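Local coordinates for protein Uly1 (Catenovulum maritimum, PDB 7DRQ) that acts as an ulvan lyase of polysaccharide lyase family 24, probably cleaving the polysaccharide ulvan, and binds calcium ions, at residues A[378-383]-A[429-434]. Residues are numbered along the deposited sequence; the frame is centred on the assembly and turned at random.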
loop_
_atom_site.group_PDB
_atom_site.type_symbol
_atom_site.label_atom_id
_atom_site.label_comp_id
_atom_site.label_asym_id
_atom_site.label_seq_id
_atom_site.Cartn_x
_atom_site.Cartn_y
_atom_site.Cartn_z
ATOM N N TYR A 378 14.816 -8.887 13.617
ATOM C CA TYR A 378 14.478 -8.861 12.198
ATOM C C TYR A 378 14.756 -10.230 11.596
ATOM O O TYR A 378 15.812 -10.815 11.849
ATOM C CB TYR A 378 15.271 -7.768 11.473
ATOM C CG TYR A 378 15.029 -6.403 12.070
ATOM C CD1 TYR A 378 13.982 -5.605 11.623
ATOM C CD2 TYR A 378 15.832 -5.920 13.104
ATOM C CE1 TYR A 378 13.745 -4.365 12.180
ATOM C CE2 TYR A 378 15.603 -4.684 13.662
ATOM C CZ TYR A 378 14.565 -3.910 13.198
ATOM O OH TYR A 378 14.342 -2.675 13.760
ATOM N N SER A 379 13.809 -10.755 10.815
ATOM C CA SER A 379 13.970 -12.083 10.237
ATOM C C SER A 379 13.912 -12.021 8.719
ATOM O O SER A 379 13.240 -11.171 8.132
ATOM C CB SER A 379 12.902 -13.088 10.734
ATOM O OG SER A 379 11.584 -12.593 10.540
ATOM N N HIS A 380 14.645 -12.940 8.101
ATOM C CA HIS A 380 14.636 -13.148 6.663
ATOM C C HIS A 380 14.397 -14.629 6.431
ATOM O O HIS A 380 15.201 -15.462 6.857
ATOM C CB HIS A 380 15.958 -12.702 6.043
ATOM C CG HIS A 380 16.020 -12.840 4.555
ATOM N ND1 HIS A 380 17.196 -12.673 3.852
ATOM C CD2 HIS A 380 15.064 -13.123 3.633
ATOM C CE1 HIS A 380 16.962 -12.845 2.562
ATOM N NE2 HIS A 380 15.677 -13.115 2.401
ATOM N N THR A 381 13.293 -14.953 5.773
ATOM C CA THR A 381 12.938 -16.331 5.458
ATOM C C THR A 381 13.014 -16.501 3.949
ATOM O O THR A 381 12.454 -15.689 3.211
ATOM C CB THR A 381 11.532 -16.656 5.959
ATOM O OG1 THR A 381 11.508 -16.574 7.387
ATOM C CG2 THR A 381 11.114 -18.058 5.525
ATOM N N TYR A 382 13.728 -17.522 3.478
ATOM C CA TYR A 382 13.910 -17.584 2.036
ATOM C C TYR A 382 14.065 -19.019 1.561
ATOM O O TYR A 382 14.510 -19.905 2.299
ATOM C CB TYR A 382 15.093 -16.727 1.566
ATOM C CG TYR A 382 16.427 -17.088 2.168
ATOM C CD1 TYR A 382 16.802 -16.600 3.418
ATOM C CD2 TYR A 382 17.320 -17.917 1.484
ATOM C CE1 TYR A 382 18.032 -16.926 3.982
ATOM C CE2 TYR A 382 18.553 -18.248 2.033
ATOM C CZ TYR A 382 18.903 -17.746 3.282
ATOM O OH TYR A 382 20.122 -18.068 3.836
ATOM N N GLN A 383 13.659 -19.231 0.315
ATOM C CA GLN A 383 13.687 -20.547 -0.312
ATOM C C GLN A 383 14.238 -20.350 -1.719
ATOM O O GLN A 383 13.605 -19.687 -2.548
ATOM C CB GLN A 383 12.297 -21.175 -0.338
ATOM C CG GLN A 383 12.298 -22.616 -0.837
ATOM C CD GLN A 383 10.903 -23.154 -1.121
ATOM O OE1 GLN A 383 10.055 -22.454 -1.662
ATOM N NE2 GLN A 383 10.674 -24.418 -0.769
ATOM N N ASN A 429 21.025 -14.753 1.410
ATOM C CA ASN A 429 20.980 -13.670 2.386
ATOM C C ASN A 429 22.255 -12.824 2.329
ATOM O O ASN A 429 22.665 -12.231 3.333
ATOM C CB ASN A 429 20.766 -14.238 3.792
ATOM C CG ASN A 429 20.523 -13.162 4.844
ATOM O OD1 ASN A 429 19.795 -12.183 4.623
ATOM N ND2 ASN A 429 21.155 -13.336 5.998
ATOM N N ASP A 430 22.881 -12.728 1.158
ATOM C CA ASP A 430 24.212 -12.113 1.050
ATOM C C ASP A 430 24.083 -10.745 0.381
ATOM O O ASP A 430 24.247 -10.605 -0.835
ATOM C CB ASP A 430 25.158 -13.021 0.292
ATOM C CG ASP A 430 25.443 -14.310 1.039
ATOM O OD1 ASP A 430 25.631 -14.260 2.277
ATOM O OD2 ASP A 430 25.475 -15.373 0.382
ATOM N N PHE A 431 23.810 -9.733 1.191
ATOM C CA PHE A 431 23.628 -8.384 0.691
ATOM C C PHE A 431 24.947 -7.632 0.654
ATOM O O PHE A 431 25.824 -7.831 1.498
ATOM C CB PHE A 431 22.628 -7.616 1.559
ATOM C CG PHE A 431 21.216 -8.086 1.394
ATOM C CD1 PHE A 431 20.746 -9.160 2.135
ATOM C CD2 PHE A 431 20.370 -7.472 0.480
ATOM C CE1 PHE A 431 19.429 -9.618 1.974
ATOM C CE2 PHE A 431 19.054 -7.913 0.315
ATOM C CZ PHE A 431 18.590 -8.986 1.068
ATOM N N THR A 432 25.072 -6.762 -0.342
ATOM C CA THR A 432 26.151 -5.789 -0.407
ATOM C C THR A 432 25.567 -4.445 -0.815
ATOM O O THR A 432 24.610 -4.381 -1.595
ATOM C CB THR A 432 27.242 -6.197 -1.405
ATOM O OG1 THR A 432 26.678 -6.284 -2.715
ATOM C CG2 THR A 432 27.850 -7.535 -1.044
ATOM N N ARG A 433 26.151 -3.362 -0.294
ATOM C CA ARG A 433 25.701 -2.045 -0.717
ATOM C C ARG A 433 26.221 -1.741 -2.118
ATOM O O ARG A 433 27.427 -1.805 -2.378
ATOM C CB ARG A 433 26.147 -0.952 0.250
ATOM C CG ARG A 433 25.507 0.378 -0.132
ATOM C CD ARG A 433 25.458 1.358 1.005
ATOM N NE ARG A 433 24.555 0.936 2.065
ATOM C CZ ARG A 433 24.248 1.697 3.107
ATOM N NH1 ARG A 433 24.773 2.913 3.212
ATOM N NH2 ARG A 433 23.426 1.253 4.040
ATOM N N VAL A 434 25.307 -1.401 -3.022
ATOM C CA VAL A 434 25.639 -1.174 -4.421
ATOM C C VAL A 434 25.267 0.222 -4.891
ATOM O O VAL A 434 25.552 0.574 -6.043
ATOM C CB VAL A 434 24.985 -2.241 -5.323
ATOM C CG1 VAL A 434 25.677 -3.593 -5.136
ATOM C CG2 VAL A 434 23.523 -2.390 -4.967
#
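His380 and Asn429 bring the two backbones nearest, with CA atoms 7.7 Å apart; this is too far for strand pairing, and no backbone hydrogen bond joins the segments. The BNR-repeat family to which the protein belongs is in the beta-propeller clan. The contact links two successive antiparallel sheets, consistent with neighbouring blades: 378-383 lies on strand 372-383, and 429-434 leads from a loop into strand 432-436, at the edge of the next sheet.

One side-chain hydrogen bond carries the contact. His380 ND1 donates to Asn429 OD1 at 2.8 Å, nearly straight at 167°. The oxygen sits at the ring edge, almost exactly in the imidazole plane. Seen from the amide, the donor stands well above the carbonyl plane, 48° out of it. The two side chains run alongside each other, pointing opposite ways. His380 NE2 is hydrogen-bonded to His360 ND1, so both imidazole nitrogens are engaged, which should fix the turn of the ring. Asn429 ND2 is hydrogen-bonded to Asp395 O.

A leucine in place of His380 would probably leave Asn429 OD1 without its donor and His360 ND1 without this partner.

Tyr382 lies two residues along the same strand. Its chi1 of 59° places CG between the backbone N and carbonyl carbon, and CD1 lies 3.7 Å above the His380 ring plane, over the ring centre. Asn429 N lies over one face of the phenol ring, and the tyrosine CE1 touches Asn429 CB at 3.8 Å. Phe431 also packs against Ile409 and Ile411 of its own sheet. Its contact with the histidine is slight: Phe431 CE1 stands 4.1 Å from His380 CE1.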